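5'-Methylthioadenosine Nucleosidase (Arabidopsis thaliana, PDB 2H8G) belongs to the phosphorylase superfamily of nucleosidases and phosphorylases and binds adenine in a pocket beside its mixed beta sheet. Local coordinates at residues A[123-128]-A[195-200]; A[115-120]-A[221-226]; A[129-134]-A[169-174]; A[179-184]-A[199-204]. All blocks are in the same frame, centred on the assembly; numbering follows the deposited sequence.

Interaction 1. Residues A[123-128]-A[195-200]; sequences KGANIG and DATLKD. With ADE (adenine), chain C.
Lys123 lays its side chain along the backbone of 195-200 and brings its ammonium group to the carboxylate of Asp195 and the carbonyl of Ala196. The salt bridge from Lys123 NZ to Asp195 OD1 measures 2.9 Å, with the nitrogen standing 59° out of the carboxylate plane. A second bond, from Lys123 NZ to Ala196 O at 3.1 Å, also arrives from above the plane of its acceptor. One water accepts from Lys123 NZ and donates to Ala196 O, so these two atoms are joined both directly and through solvent. This is the solvent side of the contact, out at exposed Asp195; the lysine gets there by bending at chi2 (-59°) and again at chi4. A second water belongs to the same side: it is hydrogen-bonded to Thr197 OG1 at 2.8 Å and donates weakly to Lys123 O.

The packed part is made of carbon. Lys123 CB rests 3.8 Å from Thr197 CG2, a methyl that lies anti to its backbone N and so meets Ala125 CB, at 4.1 Å. Phe131 of strand 130-138 lies against both Ala125 and Thr197.

Asp195, with positive phi, closes the preceding helix in a Schellman motif. The chain then runs into strand 198-200, a helix-to-strand turn of an alpha/beta fold, and on to Lys199 and Asp200 of the adenine pocket.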
loop_
_atom_site.group_PDB
_atom_site.type_symbol
_atom_site.label_atom_id
_atom_site.label_comp_id
_atom_site.label_asym_id
_atom_site.label_seq_id
_atom_site.Cartn_x
_atom_site.Cartn_y
_atom_site.Cartn_z
ATOM N N LYS A 123 12.824 22.879 10.561
ATOM C CA LYS A 123 12.242 22.133 11.671
ATOM C C LYS A 123 13.310 21.574 12.602
ATOM O O LYS A 123 13.002 20.833 13.543
ATOM C CB LYS A 123 11.370 20.988 11.147
ATOM C CG LYS A 123 10.119 21.450 10.418
ATOM C CD LYS A 123 9.246 22.297 11.330
ATOM C CE LYS A 123 8.011 22.795 10.606
ATOM N NZ LYS A 123 7.135 21.675 10.176
ATOM N N GLY A 124 14.563 21.923 12.323
ATOM C CA GLY A 124 15.664 21.477 13.154
ATOM C C GLY A 124 16.407 20.243 12.685
ATOM O O GLY A 124 17.255 19.731 13.408
ATOM N N ALA A 125 16.107 19.758 11.485
ATOM C CA ALA A 125 16.790 18.571 10.980
ATOM C C ALA A 125 18.117 18.916 10.317
ATOM O O ALA A 125 18.250 19.949 9.659
ATOM C CB ALA A 125 15.892 17.830 9.989
ATOM N N ASN A 126 19.099 18.043 10.508
ATOM C CA ASN A 126 20.422 18.203 9.917
ATOM C C ASN A 126 20.824 16.878 9.278
ATOM O O ASN A 126 20.415 15.815 9.737
ATOM C CB ASN A 126 21.450 18.586 10.986
ATOM C CG ASN A 126 21.212 19.970 11.554
ATOM O OD1 ASN A 126 21.214 20.960 10.823
ATOM N ND2 ASN A 126 21.008 20.047 12.861
ATOM N N ILE A 127 21.620 16.944 8.220
ATOM C CA ILE A 127 22.084 15.740 7.546
ATOM C C ILE A 127 22.804 14.865 8.568
ATOM O O ILE A 127 23.636 15.353 9.336
ATOM C CB ILE A 127 23.068 16.084 6.406
ATOM C CG1 ILE A 127 22.360 16.924 5.341
ATOM C CG2 ILE A 127 23.635 14.806 5.794
ATOM C CD1 ILE A 127 21.246 16.195 4.628
ATOM N N GLY A 128 22.474 13.579 8.588
ATOM C CA GLY A 128 23.119 12.673 9.519
ATOM C C GLY A 128 22.342 12.398 10.791
ATOM O O GLY A 128 22.632 11.432 11.492
ATOM N N ASP A 195 3.045 20.168 9.743
ATOM C CA ASP A 195 4.193 20.431 10.607
ATOM C C ASP A 195 5.178 19.268 10.744
ATOM O O ASP A 195 5.739 19.037 11.817
ATOM C CB ASP A 195 3.688 20.853 11.991
ATOM C CG ASP A 195 4.748 21.558 12.811
ATOM O OD1 ASP A 195 5.369 22.508 12.288
ATOM O OD2 ASP A 195 4.953 21.172 13.982
ATOM N N ALA A 196 5.397 18.545 9.653
ATOM C CA ALA A 196 6.321 17.421 9.674
ATOM C C ALA A 196 7.766 17.909 9.671
ATOM O O ALA A 196 8.074 18.967 9.121
ATOM C CB ALA A 196 6.083 16.527 8.462
ATOM N N THR A 197 8.648 17.136 10.297
ATOM C CA THR A 197 10.062 17.461 10.323
ATOM C C THR A 197 10.762 16.552 9.329
ATOM O O THR A 197 11.795 16.918 8.768
ATOM C CB THR A 197 10.686 17.194 11.711
ATOM O OG1 THR A 197 10.134 18.106 12.665
ATOM C CG2 THR A 197 12.199 17.362 11.669
ATOM N N LEU A 198 10.173 15.377 9.106
ATOM C CA LEU A 198 10.750 14.357 8.225
ATOM C C LEU A 198 9.807 13.918 7.112
ATOM O O LEU A 198 8.585 13.946 7.272
ATOM C CB LEU A 198 11.117 13.130 9.060
ATOM C CG LEU A 198 11.846 13.404 10.375
ATOM C CD1 LEU A 198 11.776 12.168 11.261
ATOM C CD2 LEU A 198 13.285 13.811 10.103
ATOM N N LYS A 199 10.389 13.473 6.003
ATOM C CA LYS A 199 9.631 13.035 4.838
ATOM C C LYS A 199 10.196 11.716 4.324
ATOM O O LYS A 199 11.408 11.597 4.108
ATOM C CB LYS A 199 9.721 14.112 3.746
ATOM C CG LYS A 199 9.030 13.785 2.434
ATOM C CD LYS A 199 9.258 14.913 1.415
ATOM C CE LYS A 199 8.558 14.635 0.101
ATOM N NZ LYS A 199 9.077 13.408 -0.572
ATOM N N ASP A 200 9.330 10.721 4.139
ATOM C CA ASP A 200 9.788 9.425 3.639
ATOM C C ASP A 200 8.762 8.798 2.705
ATOM O O ASP A 200 7.814 9.460 2.275
ATOM C CB ASP A 200 10.096 8.463 4.789
ATOM C CG ASP A 200 8.851 7.846 5.386
ATOM O OD1 ASP A 200 8.952 6.749 5.981
ATOM O OD2 ASP A 200 7.768 8.459 5.278
HETATM N N9 ADE C . 14.174 9.358 1.398
HETATM C C8 ADE C . 15.290 10.115 1.491
HETATM N N7 ADE C . 15.084 11.427 1.222
HETATM C C5 ADE C . 13.746 11.496 0.939
HETATM C C6 ADE C . 12.855 12.570 0.575
HETATM N N6 ADE C . 13.294 13.816 0.446
HETATM N N1 ADE C . 11.493 12.255 0.353
HETATM C C2 ADE C . 11.055 10.959 0.489
HETATM N N3 ADE C . 11.841 9.870 0.836
HETATM C C4 ADE C . 13.164 10.220 1.045
HETATM O O HOH W 1 6.725 20.818 7.727
HETATM O O HOH W 2 11.420 18.363 15.130
#

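Interaction 2. Residues A[115-120]-A[221-226]; sequences GTCGGF and KAVTDL. With ADE (adenine), chain C.
Gly115 O, Cys117 O, Ala222 O and Asp225 O are the backbone acceptors that hold these two parallel strands together. Ala222 N gives to Gly115 O, Thr224 N to Cys117 O and Gly119 N to Asp225 O; the bond from Cys117 N to Ala222 O is short at 2.8 Å but more bent, 136° at the hydrogen. Cys117 pairs with Val223 and Gly119 with Leu226, so one strand has an extra residue here, a beta bulge with Thr224 in near-helical conformation.

The extra residue appears to place Thr224 and Asp225 beside the adenine. Thr224 OG1 donates to Asp225 OD1 at 2.8 Å, nearly in line with the C-O bond, and so fixes the rotation of the carboxylate. Adenine N6 then gives an almost straight bond to Asp225 OD2 (2.9 Å, 170°), while adenine N7 lies 2.6 Å from Asp225 OD1. The chi1 of Thr224, 49°, turns OG1 to the adenine and leaves CG2 against Thr116 CG2, a tight 3.4 Å. Thr116 OG1 is itself bonded to Glu38.

On the opposite face from Thr116 and Asp225, Cys117 SG packs on Lys221 CB at 3.6 Å. A water joins Thr116 O to Lys221 NZ, whose strongest partner is Asp200, in a salt bridge, with Asn113 OD1 also hydrogen-bonded. The carboxylate of Asp225 is thus held facing the N6-N7 edge of the purine, consistent with a role in recognising adenine.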
loop_
_atom_site.group_PDB
_atom_site.type_symbol
_atom_site.label_atom_id
_atom_site.label_comp_id
_atom_site.label_asym_id
_atom_site.label_seq_id
_atom_site.Cartn_x
_atom_site.Cartn_y
_atom_site.Cartn_z
ATOM N N GLY A 115 15.135 3.566 8.420
ATOM C CA GLY A 115 15.497 3.930 7.066
ATOM C C GLY A 115 15.896 5.383 6.946
ATOM O O GLY A 115 15.858 6.135 7.924
ATOM N N THR A 116 16.293 5.761 5.736
ATOM C CA THR A 116 16.694 7.122 5.430
ATOM C C THR A 116 15.463 7.968 5.123
ATOM O O THR A 116 14.387 7.448 4.823
ATOM C CB THR A 116 17.660 7.152 4.227
ATOM O OG1 THR A 116 17.110 6.400 3.139
ATOM C CG2 THR A 116 18.996 6.565 4.617
ATOM N N CYS A 117 15.626 9.282 5.181
ATOM C CA CYS A 117 14.506 10.178 4.929
ATOM C C CYS A 117 14.998 11.574 4.612
ATOM O O CYS A 117 16.186 11.874 4.751
ATOM C CB CYS A 117 13.611 10.256 6.174
ATOM S SG CYS A 117 14.381 11.095 7.591
ATOM N N GLY A 118 14.067 12.420 4.185
ATOM C CA GLY A 118 14.398 13.806 3.918
ATOM C C GLY A 118 14.057 14.552 5.195
ATOM O O GLY A 118 13.233 14.092 5.995
ATOM N N GLY A 119 14.701 15.691 5.410
ATOM C CA GLY A 119 14.431 16.467 6.604
ATOM C C GLY A 119 14.273 17.938 6.282
ATOM O O GLY A 119 14.714 18.411 5.233
ATOM N N PHE A 120 13.607 18.659 7.173
ATOM C CA PHE A 120 13.428 20.087 6.991
ATOM C C PHE A 120 14.341 20.843 7.938
ATOM O O PHE A 120 14.249 20.703 9.160
ATOM C CB PHE A 120 11.967 20.481 7.214
ATOM C CG PHE A 120 11.064 20.056 6.095
ATOM C CD1 PHE A 120 10.505 18.785 6.076
ATOM C CD2 PHE A 120 10.833 20.909 5.018
ATOM C CE1 PHE A 120 9.730 18.365 4.996
ATOM C CE2 PHE A 120 10.060 20.497 3.934
ATOM C CZ PHE A 120 9.509 19.221 3.925
ATOM N N LYS A 221 14.573 7.217 11.726
ATOM C CA LYS A 221 14.697 7.829 10.409
ATOM C C LYS A 221 15.929 8.718 10.337
ATOM O O LYS A 221 16.042 9.709 11.062
ATOM C CB LYS A 221 13.423 8.626 10.100
ATOM C CG LYS A 221 12.170 7.739 9.996
ATOM C CD LYS A 221 12.139 6.945 8.691
ATOM C CE LYS A 221 11.103 5.813 8.740
ATOM N NZ LYS A 221 10.879 5.202 7.396
ATOM N N ALA A 222 16.853 8.338 9.457
ATOM C CA ALA A 222 18.115 9.049 9.287
ATOM C C ALA A 222 18.068 10.008 8.099
ATOM O O ALA A 222 17.802 9.604 6.964
ATOM C CB ALA A 222 19.240 8.041 9.114
ATOM N N VAL A 223 18.339 11.282 8.372
ATOM C CA VAL A 223 18.295 12.333 7.356
ATOM C C VAL A 223 19.445 12.315 6.359
ATOM O O VAL A 223 20.604 12.515 6.726
ATOM C CB VAL A 223 18.238 13.728 8.027
ATOM C CG1 VAL A 223 18.140 14.823 6.971
ATOM C CG2 VAL A 223 17.038 13.801 8.961
ATOM N N THR A 224 19.104 12.085 5.096
ATOM C CA THR A 224 20.093 12.054 4.017
ATOM C C THR A 224 20.075 13.320 3.171
ATOM O O THR A 224 21.024 13.602 2.443
ATOM C CB THR A 224 19.860 10.866 3.060
ATOM O OG1 THR A 224 18.479 10.819 2.672
ATOM C CG2 THR A 224 20.255 9.560 3.725
ATOM N N ASP A 225 18.994 14.085 3.262
ATOM C CA ASP A 225 18.883 15.295 2.462
ATOM C C ASP A 225 17.954 16.303 3.112
ATOM O O ASP A 225 17.068 15.933 3.887
ATOM C CB ASP A 225 18.367 14.951 1.060
ATOM C CG ASP A 225 17.077 14.152 1.092
ATOM O OD1 ASP A 225 17.124 12.956 1.437
ATOM O OD2 ASP A 225 16.010 14.723 0.778
ATOM N N LEU A 226 18.170 17.578 2.799
ATOM C CA LEU A 226 17.337 18.645 3.346
ATOM C C LEU A 226 16.386 19.129 2.255
ATOM O O LEU A 226 16.802 19.735 1.264
ATOM C CB LEU A 226 18.214 19.791 3.862
ATOM C CG LEU A 226 19.194 19.388 4.968
ATOM C CD1 LEU A 226 20.025 20.603 5.379
ATOM C CD2 LEU A 226 18.438 18.824 6.160
HETATM N N9 ADE C . 14.174 9.358 1.398
HETATM C C8 ADE C . 15.290 10.115 1.491
HETATM N N7 ADE C . 15.084 11.427 1.222
HETATM C C5 ADE C . 13.746 11.496 0.939
HETATM C C6 ADE C . 12.855 12.570 0.575
HETATM N N6 ADE C . 13.294 13.816 0.446
HETATM N N1 ADE C . 11.493 12.255 0.353
HETATM C C2 ADE C . 11.055 10.959 0.489
HETATM N N3 ADE C . 11.841 9.870 0.836
HETATM C C4 ADE C . 13.164 10.220 1.045
HETATM O O HOH W 3 12.933 5.295 5.517
#

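Interaction 3. Residues A[129-134]-A[169-174]; sequences DVFLVS and NLKIGR
Leu132 and Ser134 donate their backbone N-H groups to Lys171 O and Gly173 O where strands 130-133 and 171-174 run parallel, their axes 54° apart, in a loose pairing. Leu132 N to Lys171 O is nearly straight at 2.9 Å. One step earlier the strands are too far apart to bond directly, and a water fills in, donating to Val130 O at 2.7 Å and accepting from Lys171 N.

Lys171 carries much of the side-chain contact. Its CB sits over one face of the Phe131 ring, 3.7 Å from the centroid in a CH-pi contact, while the carbonyl carbon of Ile172 meets the edge of that ring in its plane. Farther out, the aliphatic end of the lysine crosses the Asp129 carboxylate at an angle, with Lys171 CE 3.3 Å from Asp129 OD2. The charged ends stay apart, with Lys171 NZ 4.6 Å from Asp129 OD2, and that oxygen accepts instead from Asn126 N.

On the face of Leu132, Ile172 sends CG1 anti to its backbone N (chi1 -170°), which lays Ile172 CD1 against Ser134 CB at 3.6 Å. Leu170 CD2 lies near Val130 O, and the leucine side chain also touches Leu165 of helix 162-168.

The join thus depends on few direct backbone bonds. Water and carbon contacts make up the rest, and the Asp129-Lys171 charges probably add only a weak attraction.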
loop_
_atom_site.group_PDB
_atom_site.type_symbol
_atom_site.label_atom_id
_atom_site.label_comp_id
_atom_site.label_asym_id
_atom_site.label_seq_id
_atom_site.Cartn_x
_atom_site.Cartn_y
_atom_site.Cartn_z
ATOM N N ASP A 129 21.364 13.242 11.104
ATOM C CA ASP A 129 20.563 13.040 12.305
ATOM C C ASP A 129 19.713 11.785 12.184
ATOM O O ASP A 129 19.148 11.512 11.126
ATOM C CB ASP A 129 19.598 14.208 12.543
ATOM C CG ASP A 129 20.290 15.470 12.996
ATOM O OD1 ASP A 129 21.431 15.394 13.496
ATOM O OD2 ASP A 129 19.668 16.545 12.869
ATOM N N VAL A 130 19.630 11.022 13.268
ATOM C CA VAL A 130 18.782 9.842 13.286
ATOM C C VAL A 130 17.676 10.196 14.267
ATOM O O VAL A 130 17.917 10.333 15.467
ATOM C CB VAL A 130 19.509 8.585 13.771
ATOM C CG1 VAL A 130 18.540 7.404 13.750
ATOM C CG2 VAL A 130 20.712 8.303 12.878
ATOM N N PHE A 131 16.475 10.369 13.732
ATOM C CA PHE A 131 15.294 10.746 14.501
ATOM C C PHE A 131 14.440 9.591 15.000
ATOM O O PHE A 131 14.347 8.544 14.360
ATOM C CB PHE A 131 14.368 11.617 13.646
ATOM C CG PHE A 131 14.750 13.065 13.579
ATOM C CD1 PHE A 131 15.852 13.489 12.841
ATOM C CD2 PHE A 131 13.970 14.019 14.225
ATOM C CE1 PHE A 131 16.163 14.846 12.749
ATOM C CE2 PHE A 131 14.275 15.368 14.135
ATOM C CZ PHE A 131 15.372 15.785 13.399
ATOM N N LEU A 132 13.793 9.820 16.140
ATOM C CA LEU A 132 12.845 8.871 16.703
ATOM C C LEU A 132 11.541 9.598 16.352
ATOM O O LEU A 132 11.378 10.764 16.697
ATOM C CB LEU A 132 12.997 8.780 18.222
ATOM C CG LEU A 132 12.175 7.699 18.922
ATOM C CD1 LEU A 132 12.615 6.322 18.443
ATOM C CD2 LEU A 132 12.371 7.825 20.422
ATOM N N VAL A 133 10.625 8.933 15.662
ATOM C CA VAL A 133 9.376 9.581 15.257
ATOM C C VAL A 133 8.286 9.606 16.330
ATOM O O VAL A 133 8.049 8.604 16.999
ATOM C CB VAL A 133 8.812 8.897 13.987
ATOM C CG1 VAL A 133 7.437 9.455 13.649
ATOM C CG2 VAL A 133 9.768 9.108 12.824
ATOM N N SER A 134 7.618 10.752 16.472
ATOM C CA SER A 134 6.534 10.914 17.445
ATOM C C SER A 134 5.221 10.370 16.878
ATOM O O SER A 134 4.578 9.513 17.483
ATOM C CB SER A 134 6.369 12.393 17.816
ATOM O OG SER A 134 6.245 13.213 16.667
ATOM N N ASN A 169 18.955 10.094 23.614
ATOM C CA ASN A 169 18.785 11.511 23.294
ATOM C C ASN A 169 18.703 11.766 21.795
ATOM O O ASN A 169 19.450 12.572 21.233
ATOM C CB ASN A 169 19.922 12.333 23.905
ATOM C CG ASN A 169 19.714 13.829 23.744
ATOM O OD1 ASN A 169 18.610 14.340 23.938
ATOM N ND2 ASN A 169 20.777 14.537 23.403
ATOM N N LEU A 170 17.783 11.067 21.146
ATOM C CA LEU A 170 17.589 11.239 19.720
ATOM C C LEU A 170 16.615 12.388 19.530
ATOM O O LEU A 170 15.778 12.646 20.397
ATOM C CB LEU A 170 17.002 9.962 19.109
ATOM C CG LEU A 170 17.842 8.690 19.258
ATOM C CD1 LEU A 170 17.081 7.496 18.696
ATOM C CD2 LEU A 170 19.166 8.870 18.532
ATOM N N LYS A 171 16.742 13.100 18.417
ATOM C CA LYS A 171 15.816 14.182 18.127
ATOM C C LYS A 171 14.497 13.510 17.775
ATOM O O LYS A 171 14.477 12.347 17.375
ATOM C CB LYS A 171 16.312 15.010 16.946
ATOM C CG LYS A 171 17.617 15.731 17.224
ATOM C CD LYS A 171 18.165 16.373 15.968
ATOM C CE LYS A 171 19.600 16.820 16.183
ATOM N NZ LYS A 171 19.709 17.847 17.248
ATOM N N ILE A 172 13.397 14.229 17.943
ATOM C CA ILE A 172 12.091 13.671 17.632
ATOM C C ILE A 172 11.315 14.630 16.739
ATOM O O ILE A 172 11.596 15.826 16.694
ATOM C CB ILE A 172 11.284 13.382 18.925
ATOM C CG1 ILE A 172 10.031 12.569 18.589
ATOM C CG2 ILE A 172 10.919 14.684 19.609
ATOM C CD1 ILE A 172 9.323 11.973 19.798
ATOM N N GLY A 173 10.351 14.091 16.005
ATOM C CA GLY A 173 9.549 14.916 15.129
ATOM C C GLY A 173 8.510 14.081 14.421
ATOM O O GLY A 173 8.516 12.853 14.523
ATOM N N ARG A 174 7.606 14.751 13.718
ATOM C CA ARG A 174 6.555 14.074 12.971
ATOM C C ARG A 174 7.093 13.692 11.597
ATOM O O ARG A 174 7.892 14.421 11.007
ATOM C CB ARG A 174 5.334 14.997 12.821
ATOM C CG ARG A 174 4.325 14.529 11.784
ATOM C CD ARG A 174 3.067 15.384 11.799
ATOM N NE ARG A 174 2.321 15.209 13.040
ATOM C CZ ARG A 174 1.193 15.849 13.331
ATOM N NH1 ARG A 174 0.677 16.713 12.469
ATOM N NH2 ARG A 174 0.577 15.612 14.481
HETATM O O HOH W 4 19.050 12.475 16.714
#

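Interaction 4. Residues A[179-184]-A[199-204]; sequences DSLDMS and KDMEGA. With ADE (adenine), chain C.
Lys199 is extended through its first three torsions and turns only at chi4 (-63°), which swings NZ toward the carbonyls of Ser180, Leu181 and Asp182. Met201, by contrast, starts out beside its own backbone N and bends at chi3 (67°), so that CE comes 3.5 Å from Asp179 O.

The lysine ammonium is the meeting point. Lys199 NZ donates to adenine N1 at 2.8 Å and to Asp182 O at 3.1 Å, the latter from 46° above the carbonyl plane. Ser180 O and Leu181 O are weak, alternative acceptors for its protons and need not all be engaged together; a water also accepts from Lys199 NZ, at 2.8 Å. Loop carbonyls and waters thus fix where NZ sits against adenine N1. A second water accepts from adenine N6 at 3.0 Å and donates to Leu181 O, tying the purine to the loop.

Carbon contacts complete the grip. Leu181 CD1 covers the purine face, 3.6 Å from adenine C4, while Met201 CG approaches adenine N3. Met201 SD touches Leu181 CB at 4.1 Å. Next along the chain from Lys199, Asp200 OD1 accepts from Gly203 N in an Asx motif at the start of helix 203-212 and also forms a salt bridge with Lys221.

Ile145 of the second subunit packs on Leu181, and Arg142 of that subunit forms a salt bridge with Asp182. Loop 179-184 is therefore a wall of the adenine pocket backed by the subunit interface.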
loop_
_atom_site.group_PDB
_atom_site.type_symbol
_atom_site.label_atom_id
_atom_site.label_comp_id
_atom_site.label_asym_id
_atom_site.label_seq_id
_atom_site.Cartn_x
_atom_site.Cartn_y
_atom_site.Cartn_z
ATOM N N ASP A 179 4.333 8.441 -1.679
ATOM C CA ASP A 179 5.039 7.555 -2.596
ATOM C C ASP A 179 5.943 8.211 -3.623
ATOM O O ASP A 179 6.430 7.538 -4.533
ATOM C CB ASP A 179 4.055 6.633 -3.302
ATOM C CG ASP A 179 3.633 5.488 -2.426
ATOM O OD1 ASP A 179 2.562 5.575 -1.793
ATOM O OD2 ASP A 179 4.395 4.503 -2.355
ATOM N N SER A 180 6.166 9.512 -3.490
ATOM C CA SER A 180 7.052 10.212 -4.410
ATOM C C SER A 180 8.288 10.677 -3.655
ATOM O O SER A 180 8.205 11.086 -2.498
ATOM C CB SER A 180 6.338 11.406 -5.045
ATOM O OG SER A 180 5.278 10.975 -5.881
ATOM N N LEU A 181 9.440 10.591 -4.313
ATOM C CA LEU A 181 10.699 11.005 -3.715
ATOM C C LEU A 181 10.841 12.513 -3.842
ATOM O O LEU A 181 11.463 13.159 -3.002
ATOM C CB LEU A 181 11.863 10.301 -4.415
ATOM C CG LEU A 181 13.262 10.727 -3.966
ATOM C CD1 LEU A 181 13.455 10.423 -2.494
ATOM C CD2 LEU A 181 14.304 10.002 -4.800
ATOM N N ASP A 182 10.268 13.068 -4.901
ATOM C CA ASP A 182 10.308 14.504 -5.110
ATOM C C ASP A 182 9.190 15.101 -4.265
ATOM O O ASP A 182 8.555 14.398 -3.473
ATOM C CB ASP A 182 10.105 14.836 -6.598
ATOM C CG ASP A 182 8.709 14.484 -7.102
ATOM O OD1 ASP A 182 7.993 13.724 -6.419
ATOM O OD2 ASP A 182 8.327 14.964 -8.194
ATOM N N MET A 183 8.954 16.397 -4.407
ATOM C CA MET A 183 7.892 17.033 -3.647
ATOM C C MET A 183 7.168 18.013 -4.547
ATOM O O MET A 183 7.732 19.033 -4.952
ATOM C CB MET A 183 8.463 17.757 -2.428
ATOM C CG MET A 183 7.404 18.432 -1.565
ATOM S SD MET A 183 8.085 19.101 -0.042
ATOM C CE MET A 183 8.938 20.544 -0.680
ATOM N N SER A 184 5.923 17.689 -4.876
ATOM C CA SER A 184 5.127 18.551 -5.732
ATOM C C SER A 184 4.649 19.737 -4.915
ATOM O O SER A 184 4.750 19.744 -3.689
ATOM C CB SER A 184 3.919 17.795 -6.289
ATOM O OG SER A 184 2.952 17.557 -5.280
ATOM N N LYS A 199 10.389 13.473 6.003
ATOM C CA LYS A 199 9.631 13.035 4.838
ATOM C C LYS A 199 10.196 11.716 4.324
ATOM O O LYS A 199 11.408 11.597 4.108
ATOM C CB LYS A 199 9.721 14.112 3.746
ATOM C CG LYS A 199 9.030 13.785 2.434
ATOM C CD LYS A 199 9.258 14.913 1.415
ATOM C CE LYS A 199 8.558 14.635 0.101
ATOM N NZ LYS A 199 9.077 13.408 -0.572
ATOM N N ASP A 200 9.330 10.721 4.139
ATOM C CA ASP A 200 9.788 9.425 3.639
ATOM C C ASP A 200 8.762 8.798 2.705
ATOM O O ASP A 200 7.814 9.460 2.275
ATOM C CB ASP A 200 10.096 8.463 4.789
ATOM C CG ASP A 200 8.851 7.846 5.386
ATOM O OD1 ASP A 200 8.952 6.749 5.981
ATOM O OD2 ASP A 200 7.768 8.459 5.278
ATOM N N MET A 201 8.945 7.519 2.396
ATOM C CA MET A 201 8.049 6.841 1.475
ATOM C C MET A 201 7.375 5.576 2.000
ATOM O O MET A 201 6.674 4.912 1.240
ATOM C CB MET A 201 8.806 6.521 0.177
ATOM C CG MET A 201 9.262 7.759 -0.581
ATOM S SD MET A 201 10.434 7.423 -1.912
ATOM C CE MET A 201 9.410 6.529 -3.031
ATOM N N GLU A 202 7.554 5.253 3.281
ATOM C CA GLU A 202 6.944 4.032 3.830
ATOM C C GLU A 202 6.312 4.129 5.221
ATOM O O GLU A 202 5.357 3.408 5.518
ATOM C CB GLU A 202 7.975 2.900 3.909
ATOM C CG GLU A 202 8.566 2.410 2.589
ATOM C CD GLU A 202 9.751 3.228 2.116
ATOM O OE1 GLU A 202 10.499 3.752 2.975
ATOM O OE2 GLU A 202 9.945 3.317 0.881
ATOM N N GLY A 203 6.861 4.991 6.070
ATOM C CA GLY A 203 6.403 5.106 7.448
ATOM C C GLY A 203 4.933 4.991 7.805
ATOM O O GLY A 203 4.539 4.124 8.590
ATOM N N ALA A 204 4.112 5.861 7.239
ATOM C CA ALA A 204 2.691 5.856 7.564
ATOM C C ALA A 204 1.978 4.557 7.205
ATOM O O ALA A 204 0.973 4.210 7.831
ATOM C CB ALA A 204 1.999 7.041 6.896
HETATM N N9 ADE C . 14.174 9.358 1.398
HETATM C C8 ADE C . 15.290 10.115 1.491
HETATM N N7 ADE C . 15.084 11.427 1.222
HETATM C C5 ADE C . 13.746 11.496 0.939
HETATM C C6 ADE C . 12.855 12.570 0.575
HETATM N N6 ADE C . 13.294 13.816 0.446
HETATM N N1 ADE C . 11.493 12.255 0.353
HETATM C C2 ADE C . 11.055 10.959 0.489
HETATM N N3 ADE C . 11.841 9.870 0.836
HETATM C C4 ADE C . 13.164 10.220 1.045
HETATM O O HOH W 5 7.386 11.302 0.164
HETATM O O HOH W 6 11.431 15.358 -1.366
#

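Strand 198-200 is common ground: interactions 1 and 4 both end on it and share Lys199 and Asp200, though their centres lie about 12 Å apart. Interaction 2 joins it through Gly118 N, 2.8 Å from Lys199 O, and its centre is about 6 Å from that of interaction 1. Adenine is held between Asp225 of interaction 2 and Lys199, shared by interactions 1 and 4; a salt bridge, Lys221 NZ to Asp200 OD1 at 2.8 Å, ties 2 to 4 directly. Interaction 3 stands off from the ligand, the side chain of Phe131 being about 12 Å away. It connects through the sheet: Phe131 N lies 2.8 Å from Lys221 O, and Thr197 N 2.9 Å from Arg174 O. Interactions 3 and 4 do not touch.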